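DUF1460 domain-containing protein (Legionella pneumophila subsp. pneumophila, PDB 2IM9) is of unknown function but belongs to the N-acetylmuramoyl-L-alanine amidase-like family of the Peptidase_CA clan, consistent with a role in cutting cell-wall peptidoglycan. Local coordinates at residues 170-175 against 263-268; 136-141 against 215-220. All coordinates share one frame; numbering follows the deposited sequence.

Contact 1: residues 170-175 against 263-268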
loop_
_atom_site.group_PDB
_atom_site.type_symbol
_atom_site.label_atom_id
_atom_site.label_comp_id
_atom_site.label_asym_id
_atom_site.label_seq_id
_atom_site.Cartn_x
_atom_site.Cartn_y
_atom_site.Cartn_z
ATOM N N ALA A 170 4.102 13.097 -11.359
ATOM C CA ALA A 170 4.621 11.887 -12.004
ATOM C C ALA A 170 3.490 11.241 -12.793
ATOM O O ALA A 170 2.358 11.178 -12.318
ATOM C CB ALA A 170 5.129 10.923 -10.969
ATOM N N ASN A 171 3.807 10.752 -13.993
ATOM C CA ASN A 171 2.835 10.037 -14.806
ATOM C C ASN A 171 3.413 8.698 -15.245
ATOM O O ASN A 171 4.599 8.595 -15.579
ATOM C CB ASN A 171 2.465 10.827 -16.056
ATOM C CG ASN A 171 2.171 12.274 -15.766
ATOM O OD1 ASN A 171 2.822 13.167 -16.326
ATOM N ND2 ASN A 171 1.216 12.528 -14.883
ATOM N N ALA A 172 2.580 7.674 -15.228
ATOM C CA ALA A 172 2.948 6.423 -15.865
ATOM C C ALA A 172 1.734 5.975 -16.636
ATOM O O ALA A 172 0.620 6.114 -16.161
ATOM C CB ALA A 172 3.312 5.394 -14.827
ATOM N N LEU A 173 1.961 5.430 -17.827
ATOM C CA LEU A 173 0.850 4.890 -18.600
ATOM C C LEU A 173 0.691 3.422 -18.215
ATOM O O LEU A 173 1.514 2.579 -18.600
ATOM C CB LEU A 173 1.095 5.049 -20.096
ATOM C CG LEU A 173 -0.099 4.635 -20.945
ATOM C CD1 LEU A 173 -1.302 5.512 -20.651
ATOM C CD2 LEU A 173 0.282 4.712 -22.409
ATOM N N ILE A 174 -0.339 3.162 -17.415
ATOM C CA ILE A 174 -0.582 1.835 -16.839
ATOM C C ILE A 174 -1.457 1.070 -17.802
ATOM O O ILE A 174 -2.651 1.353 -17.935
ATOM C CB ILE A 174 -1.294 1.877 -15.450
ATOM C CG1 ILE A 174 -0.592 2.824 -14.463
ATOM C CG2 ILE A 174 -1.434 0.456 -14.888
ATOM C CD1 ILE A 174 0.804 2.416 -14.053
ATOM N N ASN A 175 -0.860 0.097 -18.471
ATOM C CA ASN A 175 -1.536 -0.658 -19.523
ATOM C C ASN A 175 -1.901 -2.020 -18.926
ATOM O O ASN A 175 -1.064 -2.930 -18.904
ATOM C CB ASN A 175 -0.565 -0.811 -20.708
ATOM C CG ASN A 175 -1.199 -1.487 -21.924
ATOM O OD1 ASN A 175 -2.040 -2.369 -21.786
ATOM N ND2 ASN A 175 -0.760 -1.087 -23.133
ATOM N N GLU A 263 4.705 0.522 -17.877
ATOM C CA GLU A 263 5.332 1.569 -17.064
ATOM C C GLU A 263 4.735 1.524 -15.677
ATOM O O GLU A 263 3.599 1.060 -15.494
ATOM C CB GLU A 263 5.050 2.951 -17.650
ATOM C CG GLU A 263 5.639 3.169 -19.010
ATOM C CD GLU A 263 5.431 4.594 -19.500
ATOM O OE1 GLU A 263 4.701 5.394 -18.834
ATOM O OE2 GLU A 263 6.023 4.912 -20.565
ATOM N N LEU A 264 5.487 2.020 -14.702
ATOM C CA LEU A 264 4.993 2.095 -13.341
ATOM C C LEU A 264 5.443 3.395 -12.678
ATOM O O LEU A 264 6.373 4.072 -13.165
ATOM C CB LEU A 264 5.485 0.884 -12.540
ATOM C CG LEU A 264 4.754 0.544 -11.232
ATOM C CD1 LEU A 264 3.213 0.467 -11.398
ATOM C CD2 LEU A 264 5.309 -0.772 -10.711
ATOM N N ASP A 265 4.782 3.760 -11.586
ATOM C CA ASP A 265 5.028 5.062 -10.958
ATOM C C ASP A 265 5.388 5.021 -9.466
ATOM O O ASP A 265 5.982 5.974 -8.953
ATOM C CB ASP A 265 3.808 5.981 -11.148
ATOM C CG ASP A 265 2.464 5.260 -10.910
ATOM O OD1 ASP A 265 2.460 4.101 -10.408
ATOM O OD2 ASP A 265 1.414 5.860 -11.249
ATOM N N ILE A 266 4.979 3.961 -8.772
ATOM C CA ILE A 266 5.115 3.871 -7.308
ATOM C C ILE A 266 5.741 2.525 -6.924
ATOM O O ILE A 266 5.252 1.467 -7.352
ATOM C CB ILE A 266 3.745 4.055 -6.594
ATOM C CG1 ILE A 266 3.101 5.402 -6.981
ATOM C CG2 ILE A 266 3.898 3.879 -5.070
ATOM C CD1 ILE A 266 1.713 5.551 -6.405
ATOM N N SER A 267 6.805 2.556 -6.116
ATOM C CA SER A 267 7.630 1.355 -5.893
ATOM C C SER A 267 7.533 0.816 -4.469
ATOM O O SER A 267 7.897 -0.351 -4.204
ATOM C CB SER A 267 9.097 1.661 -6.225
ATOM O OG SER A 267 9.553 2.802 -5.507
ATOM N N HIS A 268 7.026 1.637 -3.551
ATOM C CA HIS A 268 6.984 1.280 -2.133
ATOM C C HIS A 268 6.091 2.250 -1.359
ATOM O O HIS A 268 5.780 3.351 -1.831
ATOM C CB HIS A 268 8.414 1.309 -1.547
ATOM C CG HIS A 268 8.537 0.669 -0.203
ATOM N ND1 HIS A 268 9.227 1.251 0.841
ATOM C CD2 HIS A 268 8.074 -0.514 0.265
ATOM C CE1 HIS A 268 9.167 0.460 1.904
ATOM N NE2 HIS A 268 8.478 -0.619 1.577
HETATM O O HOH W 1 6.537 7.945 -17.830
HETATM O O HOH W 2 3.040 1.255 -20.363
#

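Contact 2: residues 136-141 against 215-220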
loop_
_atom_site.group_PDB
_atom_site.type_symbol
_atom_site.label_atom_id
_atom_site.label_comp_id
_atom_site.label_asym_id
_atom_site.label_seq_id
_atom_site.Cartn_x
_atom_site.Cartn_y
_atom_site.Cartn_z
ATOM N N PHE A 136 -2.600 -1.724 -8.615
ATOM C CA PHE A 136 -1.739 -0.566 -8.875
ATOM C C PHE A 136 -2.000 0.533 -7.863
ATOM O O PHE A 136 -3.118 1.038 -7.729
ATOM C CB PHE A 136 -1.932 -0.057 -10.299
ATOM C CG PHE A 136 -1.419 -1.010 -11.334
ATOM C CD1 PHE A 136 -0.095 -0.940 -11.749
ATOM C CD2 PHE A 136 -2.246 -2.001 -11.861
ATOM C CE1 PHE A 136 0.408 -1.830 -12.686
ATOM C CE2 PHE A 136 -1.752 -2.922 -12.815
ATOM C CZ PHE A 136 -0.420 -2.832 -13.225
ATOM N N THR A 137 -0.964 0.886 -7.132
ATOM C CA THR A 137 -1.095 1.884 -6.074
ATOM C C THR A 137 -1.705 3.200 -6.548
ATOM O O THR A 137 -2.507 3.816 -5.818
ATOM C CB THR A 137 0.252 2.076 -5.357
ATOM O OG1 THR A 137 0.691 0.779 -4.921
ATOM C CG2 THR A 137 0.097 2.970 -4.134
ATOM N N SER A 138 -1.347 3.644 -7.745
ATOM C CA SER A 138 -1.869 4.940 -8.205
ATOM C C SER A 138 -3.286 4.823 -8.759
ATOM O O SER A 138 -4.253 5.313 -8.145
ATOM C CB SER A 138 -0.920 5.591 -9.215
ATOM O OG SER A 138 -0.728 4.775 -10.351
ATOM N N ILE A 139 -3.424 4.148 -9.897
ATOM C CA ILE A 139 -4.679 4.202 -10.643
ATOM C C ILE A 139 -5.791 3.342 -10.048
ATOM O O ILE A 139 -6.977 3.545 -10.356
ATOM C CB ILE A 139 -4.452 3.877 -12.139
ATOM C CG1 ILE A 139 -3.827 2.502 -12.297
ATOM C CG2 ILE A 139 -3.558 4.939 -12.785
ATOM C CD1 ILE A 139 -4.585 1.629 -13.229
ATOM N N ASP A 140 -5.412 2.378 -9.200
ATOM C CA ASP A 140 -6.403 1.587 -8.467
ATOM C C ASP A 140 -6.545 2.076 -7.024
ATOM O O ASP A 140 -7.579 2.612 -6.637
ATOM C CB ASP A 140 -6.033 0.104 -8.441
ATOM C CG ASP A 140 -6.043 -0.544 -9.808
ATOM O OD1 ASP A 140 -6.877 -0.182 -10.668
ATOM O OD2 ASP A 140 -5.227 -1.461 -9.994
ATOM N N TRP A 141 -5.505 1.875 -6.219
ATOM C CA TRP A 141 -5.639 2.027 -4.768
ATOM C C TRP A 141 -5.853 3.473 -4.361
ATOM O O TRP A 141 -6.846 3.787 -3.668
ATOM C CB TRP A 141 -4.407 1.452 -4.052
ATOM C CG TRP A 141 -4.573 1.260 -2.560
ATOM C CD1 TRP A 141 -5.218 0.225 -1.930
ATOM C CD2 TRP A 141 -4.024 2.082 -1.517
ATOM N NE1 TRP A 141 -5.143 0.377 -0.563
ATOM C CE2 TRP A 141 -4.422 1.510 -0.279
ATOM C CE3 TRP A 141 -3.269 3.255 -1.509
ATOM C CZ2 TRP A 141 -4.064 2.065 0.955
ATOM C CZ3 TRP A 141 -2.910 3.816 -0.279
ATOM C CH2 TRP A 141 -3.303 3.212 0.941
ATOM N N SER A 215 -4.689 3.449 -18.202
ATOM C CA SER A 215 -4.878 4.687 -17.454
ATOM C C SER A 215 -3.559 5.388 -17.278
ATOM O O SER A 215 -2.570 4.761 -16.871
ATOM C CB SER A 215 -5.435 4.394 -16.061
ATOM O OG SER A 215 -6.587 3.577 -16.114
ATOM N N LEU A 216 -3.548 6.693 -17.552
ATOM C CA LEU A 216 -2.353 7.484 -17.318
ATOM C C LEU A 216 -2.442 8.038 -15.905
ATOM O O LEU A 216 -3.395 8.749 -15.577
ATOM C CB LEU A 216 -2.271 8.640 -18.321
ATOM C CG LEU A 216 -1.024 9.538 -18.266
ATOM C CD1 LEU A 216 0.258 8.827 -18.721
ATOM C CD2 LEU A 216 -1.309 10.792 -19.128
ATOM N N SER A 217 -1.467 7.723 -15.058
ATOM C CA SER A 217 -1.545 8.203 -13.691
ATOM C C SER A 217 -1.213 9.694 -13.622
ATOM O O SER A 217 -0.649 10.271 -14.568
ATOM C CB SER A 217 -0.629 7.393 -12.775
ATOM O OG SER A 217 0.727 7.672 -13.051
ATOM N N ASN A 218 -1.570 10.318 -12.501
ATOM C CA ASN A 218 -1.212 11.717 -12.249
ATOM C C ASN A 218 -0.932 11.829 -10.745
ATOM O O ASN A 218 -1.836 12.083 -9.920
ATOM C CB ASN A 218 -2.321 12.678 -12.695
ATOM C CG ASN A 218 -1.795 14.084 -13.019
ATOM O OD1 ASN A 218 -0.657 14.247 -13.485
ATOM N ND2 ASN A 218 -2.639 15.092 -12.830
ATOM N N VAL A 219 0.323 11.590 -10.389
ATOM C CA VAL A 219 0.675 11.393 -8.987
ATOM C C VAL A 219 1.523 12.558 -8.507
ATOM O O VAL A 219 2.687 12.678 -8.913
ATOM C CB VAL A 219 1.483 10.098 -8.786
ATOM C CG1 VAL A 219 1.835 9.922 -7.289
ATOM C CG2 VAL A 219 0.688 8.870 -9.329
ATOM N N PRO A 220 0.964 13.397 -7.611
ATOM C CA PRO A 220 1.809 14.472 -7.086
ATOM C C PRO A 220 2.980 13.912 -6.291
ATOM O O PRO A 220 2.845 12.864 -5.629
ATOM C CB PRO A 220 0.858 15.247 -6.163
ATOM C CG PRO A 220 -0.518 14.928 -6.700
ATOM C CD PRO A 220 -0.407 13.473 -7.065
#

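Contact 1: residues 170-175 against 263-268
Glu263 reaches over the backbone at Ala172 and Leu173, and its carboxylate accepts the Leu173 amide on the edge turned away from strand 214-223. Its CB starts the contact, lying 3.7 Å from Leu173 O. The first torsion sets CG opposite the carbonyl carbon (chi1 -64°), and from there the chain runs extended past the Leu173 carbonyl. At its end OE1 takes the amide of Leu173, with N to OE1 at 2.9 Å. This bond is practically straight at the hydrogen (177°), but it meets the oxygen on its anti side, 34° out of the carboxylate plane. OE2 forms a salt bridge with Arg257, so the carboxylate is gripped at both oxygens, by a main-chain N-H and by a guanidinium group. A water completes the link: it donates to Leu173 O at 2.7 Å and accepts from the backbone N of Glu263.

Next to this polar grip, methyl groups do the touching. Ala172 points its methyl at the chain of the other segment, CB lying 3.6 Å from Leu264 C and 3.8 Å from Asp265 CB. Ile174 contributes CD1, which sits 3.4 Å from Glu263 O and meets Leu264 CD1 at 4.1 Å, the two side chains crossing at a slant.

The general lesson concerns edges. Ala172 and Ile174 are backbone-bonded to Ser217 and Ser215 of strand 214-223, whereas the amide of Leu173, between them, faces the other way. The side chain of Glu263, a water and Thr262 OG1, which is hydrogen-bonded to Asn175 N, serve that second side. Strand 168-175 is thus an edge strand of the antiparallel sheet, pairing with strand 214-223 alone and packed here against residues 263-265, which lead into strand 264-275.

Contact 2: residues 136-141 against 215-220
Ser215 opens the second segment by resting its CB on Ile139, 3.8 Å from the CG2 methyl. Its hydroxyl follows the other branch of the isoleucine, OG lying 4.0 Å from CD1. Ile139 straddles the serine in this way because its CG1 stands between the backbone N and the carbonyl carbon (chi1 58°), while CG2 is turned opposite the carbonyl carbon. A chi2 of 127°, away from the usual staggered values, accompanies the approach of CD1 to both CB and OG of Ser215.

Every second residue does the touching, and Ser217 comes next. Its CB touches Ile139 CG2 at 3.8 Å and comes within 3.6 Å of Ser138 OG, so one small residue packs against two successive positions of the first helical turn. The hydroxyls of Ser138 and Ser217 do not bond to each other; both are hydrogen-bonded to Asp265 OD2, which satisfies two buried polar groups at one carboxylate, and Ser217 OG is also bonded to Ala172 N. Val219 ends the touching series by laying CG2 against Ser138 CB at 3.7 Å.

The helical side is held in shape by its own bonds. Phe136 O accepts from both Asp140 N and Trp141 N, the latter at 2.9 Å, which marks a wider pi-type turn. Asp140 folds back so that its OD2 receives the Phe136 amide, 3.0 Å from Phe136 N, and its OD1 forms a salt bridge with Lys176.

Helix 137-147 thus presents its first turn to strand 214-223. Ile139 also touches Ile174 on the adjoining strand 168-175, Ser138 reaches Ile266 on strand 264-275, and Val219 packs on Ile250 of strand 246-254, placing the helix start over a patch of sheet built from several strands.

How the contacts relate
Contact 1 and contact 2 are close neighbours, their centres about 7 Å apart on the same side of the centre of the chain. Their segments alternate along the sequence: 136-141, 170-175, 215-220, then 263-268. Strands 168-175 and 214-223 lie next to each other in one antiparallel sheet, so each contact supplies one member of that pair; contact 2 adds the start of helix 137-147 and contact 1 the segment 263-268. Parts of the chain that are distant in sequence therefore converge on one small region of the amidase-like domain, tying the helix to the strands beside it through interlocked rather than consecutive chain segments.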